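Local structure of penaeus monodon metallodensovirus major capsid protein (Penaeus monodon metallodensovirus, 6WH7) at residues W85-F90 with N236-Q241; R89-Y94 with V124-S129; F228-D233 with Q328-L333; D244-V249 with N343-P348. The protein builds the icosahedral capsid of a shrimp densovirus, 60 copies forming a shell that in parvoviruses encloses a single-stranded DNA genome. All coordinates share one frame; numbering follows the deposited sequence.

Contact 1 of 4, residues W85-F90 with N236-Q241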
loop_
_atom_site.group_PDB
_atom_site.type_symbol
_atom_site.label_atom_id
_atom_site.label_comp_id
_atom_site.label_asym_id
_atom_site.label_seq_id
_atom_site.Cartn_x
_atom_site.Cartn_y
_atom_site.Cartn_z
ATOM N N TRP A 85 32.714 87.611 -26.769
ATOM C CA TRP A 85 31.990 86.407 -27.122
ATOM C C TRP A 85 30.496 86.605 -27.003
ATOM O O TRP A 85 29.736 85.682 -27.289
ATOM C CB TRP A 85 32.435 85.261 -26.222
ATOM C CG TRP A 85 31.778 85.273 -24.890
ATOM C CD1 TRP A 85 31.926 86.195 -23.910
ATOM C CD2 TRP A 85 30.943 84.249 -24.355
ATOM N NE1 TRP A 85 31.168 85.852 -22.821
ATOM C CE2 TRP A 85 30.566 84.648 -23.069
ATOM C CE3 TRP A 85 30.453 83.039 -24.852
ATOM C CZ2 TRP A 85 29.732 83.883 -22.274
ATOM C CZ3 TRP A 85 29.632 82.284 -24.063
ATOM C CH2 TRP A 85 29.274 82.707 -22.786
ATOM N N ASN A 86 30.062 87.774 -26.551
ATOM C CA ASN A 86 28.656 88.119 -26.529
ATOM C C ASN A 86 28.225 88.910 -27.749
ATOM O O ASN A 86 27.071 89.323 -27.824
ATOM C CB ASN A 86 28.299 88.866 -25.242
ATOM C CG ASN A 86 29.114 90.105 -25.035
ATOM O OD1 ASN A 86 30.175 90.271 -25.624
ATOM N ND2 ASN A 86 28.616 90.997 -24.198
ATOM N N VAL A 87 29.114 89.106 -28.709
ATOM C CA VAL A 87 28.824 89.860 -29.916
ATOM C C VAL A 87 28.525 88.874 -31.035
ATOM O O VAL A 87 29.254 87.894 -31.215
ATOM C CB VAL A 87 30.004 90.773 -30.281
ATOM C CG1 VAL A 87 29.699 91.580 -31.513
ATOM C CG2 VAL A 87 30.346 91.658 -29.118
ATOM N N MET A 88 27.442 89.119 -31.775
ATOM C CA MET A 88 27.125 88.278 -32.925
ATOM C C MET A 88 28.255 88.284 -33.939
ATOM O O MET A 88 28.593 87.246 -34.512
ATOM C CB MET A 88 25.829 88.747 -33.582
ATOM C CG MET A 88 24.573 88.461 -32.810
ATOM S SD MET A 88 24.214 86.712 -32.691
ATOM C CE MET A 88 23.841 86.355 -34.399
ATOM N N ARG A 89 28.855 89.448 -34.166
ATOM C CA ARG A 89 29.915 89.590 -35.152
ATOM C C ARG A 89 31.113 88.709 -34.846
ATOM O O ARG A 89 31.901 88.407 -35.746
ATOM C CB ARG A 89 30.332 91.049 -35.203
ATOM C CG ARG A 89 31.301 91.385 -36.269
ATOM C CD ARG A 89 31.661 92.822 -36.166
ATOM N NE ARG A 89 30.516 93.688 -36.408
ATOM C CZ ARG A 89 30.169 94.125 -37.608
ATOM N NH1 ARG A 89 30.893 93.788 -38.664
ATOM N NH2 ARG A 89 29.116 94.908 -37.754
ATOM N N PHE A 90 31.253 88.279 -33.598
ATOM C CA PHE A 90 32.386 87.461 -33.195
ATOM C C PHE A 90 32.322 86.079 -33.825
ATOM O O PHE A 90 33.341 85.541 -34.264
ATOM C CB PHE A 90 32.399 87.390 -31.670
ATOM C CG PHE A 90 33.495 86.559 -31.086
ATOM C CD1 PHE A 90 34.787 87.030 -31.039
ATOM C CD2 PHE A 90 33.215 85.345 -30.500
ATOM C CE1 PHE A 90 35.780 86.281 -30.475
ATOM C CE2 PHE A 90 34.203 84.601 -29.933
ATOM C CZ PHE A 90 35.487 85.067 -29.920
ATOM N N ASN A 236 26.424 94.373 -35.962
ATOM C CA ASN A 236 27.118 94.696 -34.707
ATOM C C ASN A 236 26.141 94.804 -33.538
ATOM O O ASN A 236 26.152 95.747 -32.751
ATOM C CB ASN A 236 28.040 95.929 -34.835
ATOM C CG ASN A 236 27.321 97.239 -35.111
ATOM O OD1 ASN A 236 26.264 97.529 -34.574
ATOM N ND2 ASN A 236 27.933 98.056 -35.951
ATOM N N ALA A 237 25.322 93.775 -33.411
ATOM C CA ALA A 237 24.479 93.543 -32.257
ATOM C C ALA A 237 25.120 92.496 -31.363
ATOM O O ALA A 237 25.834 91.609 -31.834
ATOM C CB ALA A 237 23.091 93.072 -32.683
ATOM N N TYR A 238 24.881 92.617 -30.064
ATOM C CA TYR A 238 25.189 91.517 -29.171
ATOM C C TYR A 238 24.316 90.328 -29.532
ATOM O O TYR A 238 23.296 90.465 -30.207
ATOM C CB TYR A 238 24.934 91.898 -27.718
ATOM C CG TYR A 238 25.801 92.992 -27.170
ATOM C CD1 TYR A 238 27.056 92.716 -26.663
ATOM C CD2 TYR A 238 25.348 94.292 -27.112
ATOM C CE1 TYR A 238 27.841 93.703 -26.145
ATOM C CE2 TYR A 238 26.131 95.285 -26.592
ATOM C CZ TYR A 238 27.378 94.984 -26.112
ATOM O OH TYR A 238 28.171 95.972 -25.597
ATOM N N VAL A 239 24.724 89.143 -29.092
ATOM C CA VAL A 239 23.858 87.997 -29.328
ATOM C C VAL A 239 22.642 88.305 -28.468
ATOM O O VAL A 239 22.784 88.984 -27.441
ATOM C CB VAL A 239 24.490 86.651 -28.939
ATOM C CG1 VAL A 239 25.983 86.607 -29.238
ATOM C CG2 VAL A 239 24.098 86.237 -27.556
ATOM N N PRO A 240 21.445 87.882 -28.848
ATOM C CA PRO A 240 20.257 88.251 -28.076
ATOM C C PRO A 240 20.389 87.872 -26.608
ATOM O O PRO A 240 20.677 86.726 -26.265
ATOM C CB PRO A 240 19.148 87.466 -28.770
ATOM C CG PRO A 240 19.628 87.343 -30.160
ATOM C CD PRO A 240 21.097 87.185 -30.092
ATOM N N GLN A 241 20.168 88.853 -25.735
ATOM C CA GLN A 241 20.331 88.676 -24.301
ATOM C C GLN A 241 19.338 89.557 -23.576
ATOM O O GLN A 241 19.089 90.684 -23.993
ATOM C CB GLN A 241 21.734 89.049 -23.830
ATOM C CG GLN A 241 22.828 88.181 -24.347
ATOM C CD GLN A 241 24.171 88.705 -23.970
ATOM O OE1 GLN A 241 24.318 89.863 -23.628
ATOM N NE2 GLN A 241 25.169 87.868 -24.064
#
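Met-88 and Val-239 make the apolar centre, their side chains crossing at about a right angle with Met-88 SD 3.8 Å from Val-239 CB. Bends at chi2 and chi3 (-67° and -68°) curl the methionine back over the 236-241 loop, so that SD also reaches Pro-240 CD at 4.1 Å, while Ile-297 and Phe-299 of strand 287-302 pack against the same side chain. Next comes Tyr-238, which lies alongside Asn-86 and points the same way; its ring atom CD1 is 3.4 Å from Asn-86 ND2 and 4.2 Å from Val-87 CG2. The tyrosine hydroxyl goes on to the backbone of Gln-345. Two backbone bonds fasten the segments: Val-239 N to Asn-86 O, 2.7 Å, and Met-88 N to Ala-237 O, 3.0 Å. At the polar edge, Arg-89 NH2 comes within 3.3 Å of Asn-236 CB, which sits at the rim of the guanidinium, whose NH1 is held by Glu-93. The two bonds flank Val-87 and Tyr-238, a solitary beta bridge between chains that cross steeply, and pin a long inter-strand loop to the start of helix 88-92.

Contact 2 of 4, residues R89-Y94 with V124-S129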
loop_
_atom_site.group_PDB
_atom_site.type_symbol
_atom_site.label_atom_id
_atom_site.label_comp_id
_atom_site.label_asym_id
_atom_site.label_seq_id
_atom_site.Cartn_x
_atom_site.Cartn_y
_atom_site.Cartn_z
ATOM N N ARG A 89 28.855 89.448 -34.166
ATOM C CA ARG A 89 29.915 89.590 -35.152
ATOM C C ARG A 89 31.113 88.709 -34.846
ATOM O O ARG A 89 31.901 88.407 -35.746
ATOM C CB ARG A 89 30.332 91.049 -35.203
ATOM C CG ARG A 89 31.301 91.385 -36.269
ATOM C CD ARG A 89 31.661 92.822 -36.166
ATOM N NE ARG A 89 30.516 93.688 -36.408
ATOM C CZ ARG A 89 30.169 94.125 -37.608
ATOM N NH1 ARG A 89 30.893 93.788 -38.664
ATOM N NH2 ARG A 89 29.116 94.908 -37.754
ATOM N N PHE A 90 31.253 88.279 -33.598
ATOM C CA PHE A 90 32.386 87.461 -33.195
ATOM C C PHE A 90 32.322 86.079 -33.825
ATOM O O PHE A 90 33.341 85.541 -34.264
ATOM C CB PHE A 90 32.399 87.390 -31.670
ATOM C CG PHE A 90 33.495 86.559 -31.086
ATOM C CD1 PHE A 90 34.787 87.030 -31.039
ATOM C CD2 PHE A 90 33.215 85.345 -30.500
ATOM C CE1 PHE A 90 35.780 86.281 -30.475
ATOM C CE2 PHE A 90 34.203 84.601 -29.933
ATOM C CZ PHE A 90 35.487 85.067 -29.920
ATOM N N TYR A 91 31.139 85.479 -33.852
ATOM C CA TYR A 91 30.972 84.106 -34.299
ATOM C C TYR A 91 30.803 83.952 -35.803
ATOM O O TYR A 91 31.404 83.063 -36.410
ATOM C CB TYR A 91 29.777 83.505 -33.582
ATOM C CG TYR A 91 29.973 83.467 -32.108
ATOM C CD1 TYR A 91 30.582 82.390 -31.506
ATOM C CD2 TYR A 91 29.574 84.522 -31.316
ATOM C CE1 TYR A 91 30.768 82.353 -30.161
ATOM C CE2 TYR A 91 29.757 84.492 -29.972
ATOM C CZ TYR A 91 30.353 83.404 -29.396
ATOM O OH TYR A 91 30.544 83.359 -28.042
ATOM N N CYS A 92 29.959 84.771 -36.409
ATOM C CA CYS A 92 29.560 84.590 -37.795
ATOM C C CYS A 92 30.314 85.482 -38.764
ATOM O O CYS A 92 30.003 85.485 -39.955
ATOM C CB CYS A 92 28.050 84.786 -37.933
ATOM S SG CYS A 92 27.403 86.188 -37.071
ATOM N N GLU A 93 31.291 86.232 -38.285
ATOM C CA GLU A 93 32.051 87.144 -39.116
ATOM C C GLU A 93 33.510 87.038 -38.722
ATOM O O GLU A 93 33.835 87.081 -37.533
ATOM C CB GLU A 93 31.517 88.562 -38.947
ATOM C CG GLU A 93 32.249 89.619 -39.673
ATOM C CD GLU A 93 31.480 90.907 -39.663
ATOM O OE1 GLU A 93 30.343 90.894 -39.156
ATOM O OE2 GLU A 93 32.006 91.933 -40.141
ATOM N N TYR A 94 34.388 86.883 -39.703
ATOM C CA TYR A 94 35.762 86.485 -39.432
ATOM C C TYR A 94 36.621 87.735 -39.513
ATOM O O TYR A 94 37.034 88.146 -40.595
ATOM C CB TYR A 94 36.189 85.430 -40.445
ATOM C CG TYR A 94 37.520 84.771 -40.207
ATOM C CD1 TYR A 94 37.660 83.806 -39.228
ATOM C CD2 TYR A 94 38.618 85.063 -40.996
ATOM C CE1 TYR A 94 38.853 83.181 -39.014
ATOM C CE2 TYR A 94 39.821 84.439 -40.787
ATOM C CZ TYR A 94 39.930 83.498 -39.793
ATOM O OH TYR A 94 41.123 82.864 -39.570
ATOM N N VAL A 124 25.397 79.349 -29.215
ATOM C CA VAL A 124 26.610 80.043 -29.619
ATOM C C VAL A 124 27.707 79.606 -28.663
ATOM O O VAL A 124 27.449 79.312 -27.497
ATOM C CB VAL A 124 26.405 81.575 -29.608
ATOM C CG1 VAL A 124 26.560 82.158 -28.217
ATOM C CG2 VAL A 124 27.267 82.229 -30.597
ATOM N N GLY A 125 28.929 79.519 -29.159
ATOM C CA GLY A 125 30.001 79.026 -28.324
ATOM C C GLY A 125 31.343 79.162 -29.005
ATOM O O GLY A 125 31.433 79.354 -30.218
ATOM N N TYR A 126 32.389 79.056 -28.193
ATOM C CA TYR A 126 33.749 79.121 -28.698
ATOM C C TYR A 126 34.631 78.189 -27.885
ATOM O O TYR A 126 34.300 77.803 -26.767
ATOM C CB TYR A 126 34.300 80.545 -28.665
ATOM C CG TYR A 126 34.568 81.097 -27.293
ATOM C CD1 TYR A 126 35.832 81.040 -26.741
ATOM C CD2 TYR A 126 33.560 81.667 -26.544
ATOM C CE1 TYR A 126 36.082 81.540 -25.500
ATOM C CE2 TYR A 126 33.808 82.166 -25.298
ATOM C CZ TYR A 126 35.069 82.102 -24.782
ATOM O OH TYR A 126 35.317 82.602 -23.534
ATOM N N THR A 127 35.762 77.823 -28.473
ATOM C CA THR A 127 36.710 76.918 -27.846
ATOM C C THR A 127 38.095 77.533 -27.889
ATOM O O THR A 127 38.552 77.961 -28.949
ATOM C CB THR A 127 36.731 75.558 -28.539
ATOM O OG1 THR A 127 35.437 74.957 -28.458
ATOM C CG2 THR A 127 37.723 74.652 -27.867
ATOM N N LEU A 128 38.746 77.589 -26.738
ATOM C CA LEU A 128 40.150 77.950 -26.629
ATOM C C LEU A 128 40.964 76.678 -26.519
ATOM O O LEU A 128 40.677 75.830 -25.675
ATOM C CB LEU A 128 40.388 78.844 -25.419
ATOM C CG LEU A 128 40.438 80.338 -25.680
ATOM C CD1 LEU A 128 39.231 80.796 -26.409
ATOM C CD2 LEU A 128 40.528 81.043 -24.353
ATOM N N SER A 129 41.969 76.543 -27.368
ATOM C CA SER A 129 42.642 75.270 -27.514
ATOM C C SER A 129 44.125 75.477 -27.747
ATOM O O SER A 129 44.540 76.465 -28.349
ATOM C CB SER A 129 42.046 74.480 -28.670
ATOM O OG SER A 129 42.753 73.281 -28.849
#
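Tyr-91 OH, hydrogen-bonded to the backbone oxygen of Trp-85, lies 3.8 Å from Tyr-126 CD2 on the facing strand. The ring of Tyr-91 is wedged between two apolar groups: Val-124 CG2 sits over the centre of one face in a CH-pi contact, and Phe-90 CD2 over the centre of the opposite face. With CG2 placed anti to the nitrogen of its own residue, Val-124 presents this methyl to the ring and keeps CG1 farther off, toward the phenol end. The ring edge meets the strand backbone, CE1 lying 3.1 Å from Gly-125 O with that oxygen near the ring plane. Tyr-91 CE1 also packs 4.2 Å from Tyr-126 CB, and the same CB is met by the edge of the Phe-90 ring, through CE2 at 4.3 Å. Tyr-126 then carries its own hydroxyl away to His-271 ND1. Helix 88-92 is thus laid against strand 118-135, which is hydrogen-bonded to strands 218-222 and 287-302 in an antiparallel sheet, consistent with the jelly-roll core of parvovirus capsid proteins. Chemically the interface is buried and held by ring and methyl packing; outside bonds probably anchor both phenol ends, while the groups on its two faces limit rotation of the Tyr-91 ring.

Contact 3 of 4, residues F228-D233 with Q328-L333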
loop_
_atom_site.group_PDB
_atom_site.type_symbol
_atom_site.label_atom_id
_atom_site.label_comp_id
_atom_site.label_asym_id
_atom_site.label_seq_id
_atom_site.Cartn_x
_atom_site.Cartn_y
_atom_site.Cartn_z
ATOM N N PHE A 228 11.063 84.066 -30.699
ATOM C CA PHE A 228 10.885 84.857 -31.898
ATOM C C PHE A 228 12.081 84.634 -32.804
ATOM O O PHE A 228 13.063 83.999 -32.426
ATOM C CB PHE A 228 10.722 86.338 -31.568
ATOM C CG PHE A 228 11.917 86.937 -30.914
ATOM C CD1 PHE A 228 12.866 87.595 -31.654
ATOM C CD2 PHE A 228 12.108 86.812 -29.563
ATOM C CE1 PHE A 228 13.950 88.141 -31.056
ATOM C CE2 PHE A 228 13.202 87.350 -28.966
ATOM C CZ PHE A 228 14.124 88.015 -29.714
ATOM N N TRP A 229 11.983 85.160 -34.010
ATOM C CA TRP A 229 12.990 85.020 -35.043
ATOM C C TRP A 229 13.512 86.398 -35.415
ATOM O O TRP A 229 13.061 87.414 -34.896
ATOM C CB TRP A 229 12.383 84.314 -36.248
ATOM C CG TRP A 229 11.984 82.927 -35.951
ATOM C CD1 TRP A 229 10.882 82.533 -35.273
ATOM C CD2 TRP A 229 12.617 81.738 -36.408
ATOM N NE1 TRP A 229 10.818 81.173 -35.220
ATOM C CE2 TRP A 229 11.870 80.659 -35.922
ATOM C CE3 TRP A 229 13.755 81.479 -37.165
ATOM C CZ2 TRP A 229 12.222 79.347 -36.168
ATOM C CZ3 TRP A 229 14.100 80.183 -37.404
ATOM C CH2 TRP A 229 13.341 79.131 -36.911
ATOM N N PHE A 230 14.470 86.431 -36.329
ATOM C CA PHE A 230 15.014 87.675 -36.843
ATOM C C PHE A 230 14.904 87.684 -38.356
ATOM O O PHE A 230 15.092 86.655 -39.005
ATOM C CB PHE A 230 16.466 87.868 -36.430
ATOM C CG PHE A 230 16.657 88.003 -34.960
ATOM C CD1 PHE A 230 16.414 89.199 -34.331
ATOM C CD2 PHE A 230 17.092 86.939 -34.207
ATOM C CE1 PHE A 230 16.586 89.325 -32.988
ATOM C CE2 PHE A 230 17.268 87.068 -32.862
ATOM C CZ PHE A 230 17.020 88.263 -32.254
ATOM N N GLY A 231 14.569 88.840 -38.909
ATOM C CA GLY A 231 14.437 88.959 -40.342
ATOM C C GLY A 231 15.522 89.761 -41.020
ATOM O O GLY A 231 15.523 89.882 -42.246
ATOM N N SER A 232 16.449 90.316 -40.250
ATOM C CA SER A 232 17.455 91.216 -40.787
ATOM C C SER A 232 18.830 90.773 -40.315
ATOM O O SER A 232 18.976 89.777 -39.605
ATOM C CB SER A 232 17.172 92.662 -40.372
ATOM O OG SER A 232 18.164 93.534 -40.875
ATOM N N ASP A 233 19.852 91.523 -40.715
ATOM C CA ASP A 233 21.206 91.204 -40.301
ATOM C C ASP A 233 21.457 91.675 -38.877
ATOM O O ASP A 233 20.824 92.614 -38.392
ATOM C CB ASP A 233 22.234 91.819 -41.249
ATOM C CG ASP A 233 22.152 93.323 -41.309
ATOM O OD1 ASP A 233 21.196 93.904 -40.754
ATOM O OD2 ASP A 233 23.059 93.934 -41.911
ATOM N N GLN A 328 11.594 89.777 -35.589
ATOM C CA GLN A 328 12.041 90.918 -34.809
ATOM C C GLN A 328 13.379 91.410 -35.328
ATOM O O GLN A 328 14.128 90.669 -35.963
ATOM C CB GLN A 328 12.150 90.551 -33.330
ATOM C CG GLN A 328 10.834 90.088 -32.753
ATOM C CD GLN A 328 9.777 91.139 -32.849
ATOM O OE1 GLN A 328 10.002 92.279 -32.481
ATOM N NE2 GLN A 328 8.632 90.781 -33.400
ATOM N N SER A 329 13.652 92.685 -35.089
ATOM C CA SER A 329 14.986 93.218 -35.285
ATOM C C SER A 329 15.870 92.857 -34.096
ATOM O O SER A 329 15.390 92.521 -33.014
ATOM C CB SER A 329 14.933 94.729 -35.504
ATOM O OG SER A 329 14.384 95.405 -34.393
ATOM N N TYR A 330 17.179 92.893 -34.317
ATOM C CA TYR A 330 18.116 92.565 -33.252
ATOM C C TYR A 330 18.094 93.603 -32.140
ATOM O O TYR A 330 18.053 94.811 -32.386
ATOM C CB TYR A 330 19.523 92.400 -33.806
ATOM C CG TYR A 330 19.758 91.038 -34.393
ATOM C CD1 TYR A 330 20.232 90.011 -33.603
ATOM C CD2 TYR A 330 19.478 90.765 -35.716
ATOM C CE1 TYR A 330 20.449 88.762 -34.109
ATOM C CE2 TYR A 330 19.691 89.506 -36.235
ATOM C CZ TYR A 330 20.179 88.509 -35.423
ATOM O OH TYR A 330 20.397 87.248 -35.909
ATOM N N GLY A 331 18.135 93.112 -30.906
ATOM C CA GLY A 331 17.774 93.897 -29.749
ATOM C C GLY A 331 18.677 95.041 -29.367
ATOM O O GLY A 331 18.240 96.193 -29.308
ATOM N N SER A 332 19.934 94.744 -29.102
ATOM C CA SER A 332 20.846 95.739 -28.576
ATOM C C SER A 332 22.164 95.621 -29.305
ATOM O O SER A 332 22.609 94.520 -29.631
ATOM C CB SER A 332 21.060 95.567 -27.090
ATOM O OG SER A 332 21.700 94.341 -26.840
ATOM N N LEU A 333 22.778 96.762 -29.556
ATOM C CA LEU A 333 23.963 96.840 -30.379
ATOM C C LEU A 333 25.171 97.085 -29.495
ATOM O O LEU A 333 25.078 97.750 -28.462
ATOM C CB LEU A 333 23.839 97.969 -31.396
ATOM C CG LEU A 333 22.604 97.925 -32.283
ATOM C CD1 LEU A 333 22.616 99.105 -33.221
ATOM C CD2 LEU A 333 22.507 96.627 -33.031
#
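Phe-230 and Tyr-330 both place CG anti to their carbonyl carbon (chi1 -64° and -82°), and from adjoining backbones this brings their rings into a face-to-face stack. The centroids are 3.8 Å apart and the planes only 5° from parallel, although the two side chains arrive at about a right angle to each other. The edge of the Tyr-330 ring is turned to Ser-232 O, which lies 3.5 Å from CE2 and near the ring plane; Tyr-330 CD2 is 3.5 Å from Asp-233 O. Ser-232 O itself accepts a hydrogen bond from His-119. On the other face of the Phe-230 ring, Phe-228 CD1 sits toward the rim.

Next to the stack, Phe-230 and Gln-328 form a parallel bridge. Gln-328 N donates to Trp-229 O at 2.9 Å, while Gly-231 N to Gln-328 O, 3.5 Å, is weak. Gln-328 passes Phe-228 with its CG 3.4 Å from Phe-228 CD1, then bends at chi2 and carries its amide away to weak bonds with Ser-324 and Thr-251. Pro-121 of strand 118-135 packs on both stacked rings. Across these segments of the two-strand parallel sheet of 229-230 and 327-328, one sound and one weak backbone bond are supplemented by the aromatic stack, whose flat surfaces exclude water beside the exposed residues Gly-231 to Asp-233.

Contact 4 of 4, residues D244-V249 with N343-P348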
loop_
_atom_site.group_PDB
_atom_site.type_symbol
_atom_site.label_atom_id
_atom_site.label_comp_id
_atom_site.label_asym_id
_atom_site.label_seq_id
_atom_site.Cartn_x
_atom_site.Cartn_y
_atom_site.Cartn_z
ATOM N N ASP A 244 20.571 93.444 -17.516
ATOM C CA ASP A 244 20.555 94.828 -17.075
ATOM C C ASP A 244 21.003 95.767 -18.180
ATOM O O ASP A 244 20.603 96.933 -18.204
ATOM C CB ASP A 244 21.468 94.998 -15.867
ATOM C CG ASP A 244 22.866 94.485 -16.129
ATOM O OD1 ASP A 244 23.047 93.724 -17.095
ATOM O OD2 ASP A 244 23.799 94.884 -15.409
ATOM N N SER A 245 21.890 95.299 -19.052
ATOM C CA SER A 245 22.420 96.132 -20.117
ATOM C C SER A 245 21.512 96.156 -21.333
ATOM O O SER A 245 21.439 97.170 -22.031
ATOM C CB SER A 245 23.808 95.637 -20.516
ATOM O OG SER A 245 24.711 95.710 -19.433
ATOM N N MET A 246 20.823 95.057 -21.612
ATOM C CA MET A 246 20.299 94.868 -22.949
ATOM C C MET A 246 19.097 93.940 -22.943
ATOM O O MET A 246 18.897 93.153 -22.020
ATOM C CB MET A 246 21.397 94.328 -23.856
ATOM C CG MET A 246 21.900 92.965 -23.483
ATOM S SD MET A 246 23.423 92.579 -24.349
ATOM C CE MET A 246 24.646 93.264 -23.252
ATOM N N ASN A 247 18.291 94.052 -23.994
ATOM C CA ASN A 247 17.170 93.155 -24.213
ATOM C C ASN A 247 17.248 92.564 -25.613
ATOM O O ASN A 247 17.847 93.136 -26.522
ATOM C CB ASN A 247 15.818 93.851 -23.961
ATOM C CG ASN A 247 15.642 95.117 -24.752
ATOM O OD1 ASN A 247 16.164 95.262 -25.853
ATOM N ND2 ASN A 247 14.887 96.046 -24.197
ATOM N N ALA A 248 16.635 91.391 -25.766
ATOM C CA ALA A 248 16.832 90.580 -26.959
ATOM C C ALA A 248 16.052 91.086 -28.163
ATOM O O ALA A 248 16.523 90.943 -29.294
ATOM C CB ALA A 248 16.452 89.131 -26.670
ATOM N N VAL A 249 14.875 91.660 -27.963
ATOM C CA VAL A 249 14.058 92.128 -29.075
ATOM C C VAL A 249 14.437 93.564 -29.385
ATOM O O VAL A 249 14.650 94.377 -28.481
ATOM C CB VAL A 249 12.555 91.995 -28.766
ATOM C CG1 VAL A 249 12.223 90.583 -28.425
ATOM C CG2 VAL A 249 12.142 92.896 -27.645
ATOM N N ASN A 343 32.723 100.348 -25.987
ATOM C CA ASN A 343 32.727 99.575 -24.761
ATOM C C ASN A 343 32.003 98.272 -25.037
ATOM O O ASN A 343 31.278 98.145 -26.024
ATOM C CB ASN A 343 32.090 100.356 -23.606
ATOM C CG ASN A 343 30.663 100.776 -23.887
ATOM O OD1 ASN A 343 29.867 100.021 -24.433
ATOM N ND2 ASN A 343 30.348 102.015 -23.553
ATOM N N ILE A 344 32.222 97.297 -24.166
ATOM C CA ILE A 344 31.531 96.021 -24.243
ATOM C C ILE A 344 30.772 95.821 -22.944
ATOM O O ILE A 344 31.358 95.871 -21.859
ATOM C CB ILE A 344 32.490 94.854 -24.514
ATOM C CG1 ILE A 344 33.076 94.971 -25.916
ATOM C CG2 ILE A 344 31.767 93.544 -24.389
ATOM C CD1 ILE A 344 34.166 93.981 -26.201
ATOM N N GLN A 345 29.472 95.617 -23.062
ATOM C CA GLN A 345 28.588 95.292 -21.960
ATOM C C GLN A 345 28.442 93.784 -21.882
ATOM O O GLN A 345 28.452 93.100 -22.905
ATOM C CB GLN A 345 27.228 95.935 -22.182
ATOM C CG GLN A 345 27.275 97.427 -22.232
ATOM C CD GLN A 345 25.983 98.012 -22.721
ATOM O OE1 GLN A 345 25.238 97.365 -23.452
ATOM N NE2 GLN A 345 25.703 99.243 -22.323
ATOM N N PHE A 346 28.322 93.252 -20.668
ATOM C CA PHE A 346 28.169 91.807 -20.525
ATOM C C PHE A 346 26.834 91.411 -19.910
ATOM O O PHE A 346 26.000 90.850 -20.622
ATOM C CB PHE A 346 29.356 91.210 -19.781
ATOM C CG PHE A 346 30.592 91.172 -20.611
ATOM C CD1 PHE A 346 30.706 90.254 -21.633
ATOM C CD2 PHE A 346 31.631 92.039 -20.383
ATOM C CE1 PHE A 346 31.824 90.206 -22.407
ATOM C CE2 PHE A 346 32.755 91.988 -21.159
ATOM C CZ PHE A 346 32.849 91.069 -22.168
ATOM N N GLY A 347 26.592 91.657 -18.635
ATOM C CA GLY A 347 25.289 91.328 -18.120
ATOM C C GLY A 347 25.002 89.841 -18.096
ATOM O O GLY A 347 24.181 89.344 -18.864
ATOM N N PRO A 348 25.726 89.088 -17.278
ATOM C CA PRO A 348 25.469 87.650 -17.179
ATOM C C PRO A 348 24.042 87.356 -16.758
ATOM O O PRO A 348 23.296 88.223 -16.304
ATOM C CB PRO A 348 26.451 87.197 -16.099
ATOM C CG PRO A 348 26.659 88.389 -15.286
ATOM C CD PRO A 348 26.667 89.530 -16.241
#
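Gln-345 lies against Ser-245, its aliphatic CB 3.7 Å from Ser-245 OG and its OE1 3.7 Å from Ser-245 CB. The glutamine has CG anti to its carbonyl carbon and runs out extended beyond it, so that both the root and the amide end of the chain follow the serine. Met-246 comes in from the neighbouring position: its terminal methyl, CE, touches Gln-345 CB at 3.9 Å and lies 3.8 Å from Gln-345 O and equally far from Phe-346 O. The bend at chi3 (88°) turns this methyl toward the backbone of 345-346.

Strand 340-345, which ends here, is the middle member of a small antiparallel sheet between strands 169-179 and 335-337; the 244-249 segment belongs to the long loop joining strands 229-230 and 257-262 and runs past the end of strand 340-345.

Just past the strand, Asp-244 OD1 lies 3.4 Å from Gly-347 CA. Gly-347 has a left-handed backbone (phi 67°), and its lack of a side chain lets the carboxylate settle this close. The same OD1 accepts weak bonds from Ser-245 N and OG, while OD2 binds Gln-165 NE2. A neighbouring subunit packs over this region, its Leu-325 on Asp-244 and its Asn-322 on Pro-348.

Overall arrangement
From the N terminus, helix 88-92 serves two contacts. Contact 2 closes the shorter loop, bringing strand 124-129 back to the helix, within the much longer loop closed by contact 1; the two meet where Trp-85 packs on Tyr-126. Residues 228-249 then run through contacts 3, 1 and 4 in turn. Contacts 3 and 4 each close a loop of about 94 residues, reaching 328-333 and 343-348 late in the chain. Contact 3 crosses contacts 1 and 4 along the chain, whereas contact 1 closes before contact 4 opens. Tyr-238 joins contact 1 to Ser-332 of contact 3. Together they tie strands 118-135 and 287-302, through helix 88-92 and the inter-strand loops, to the sheets 229-230/327-328 and 169-179/340-345/335-337.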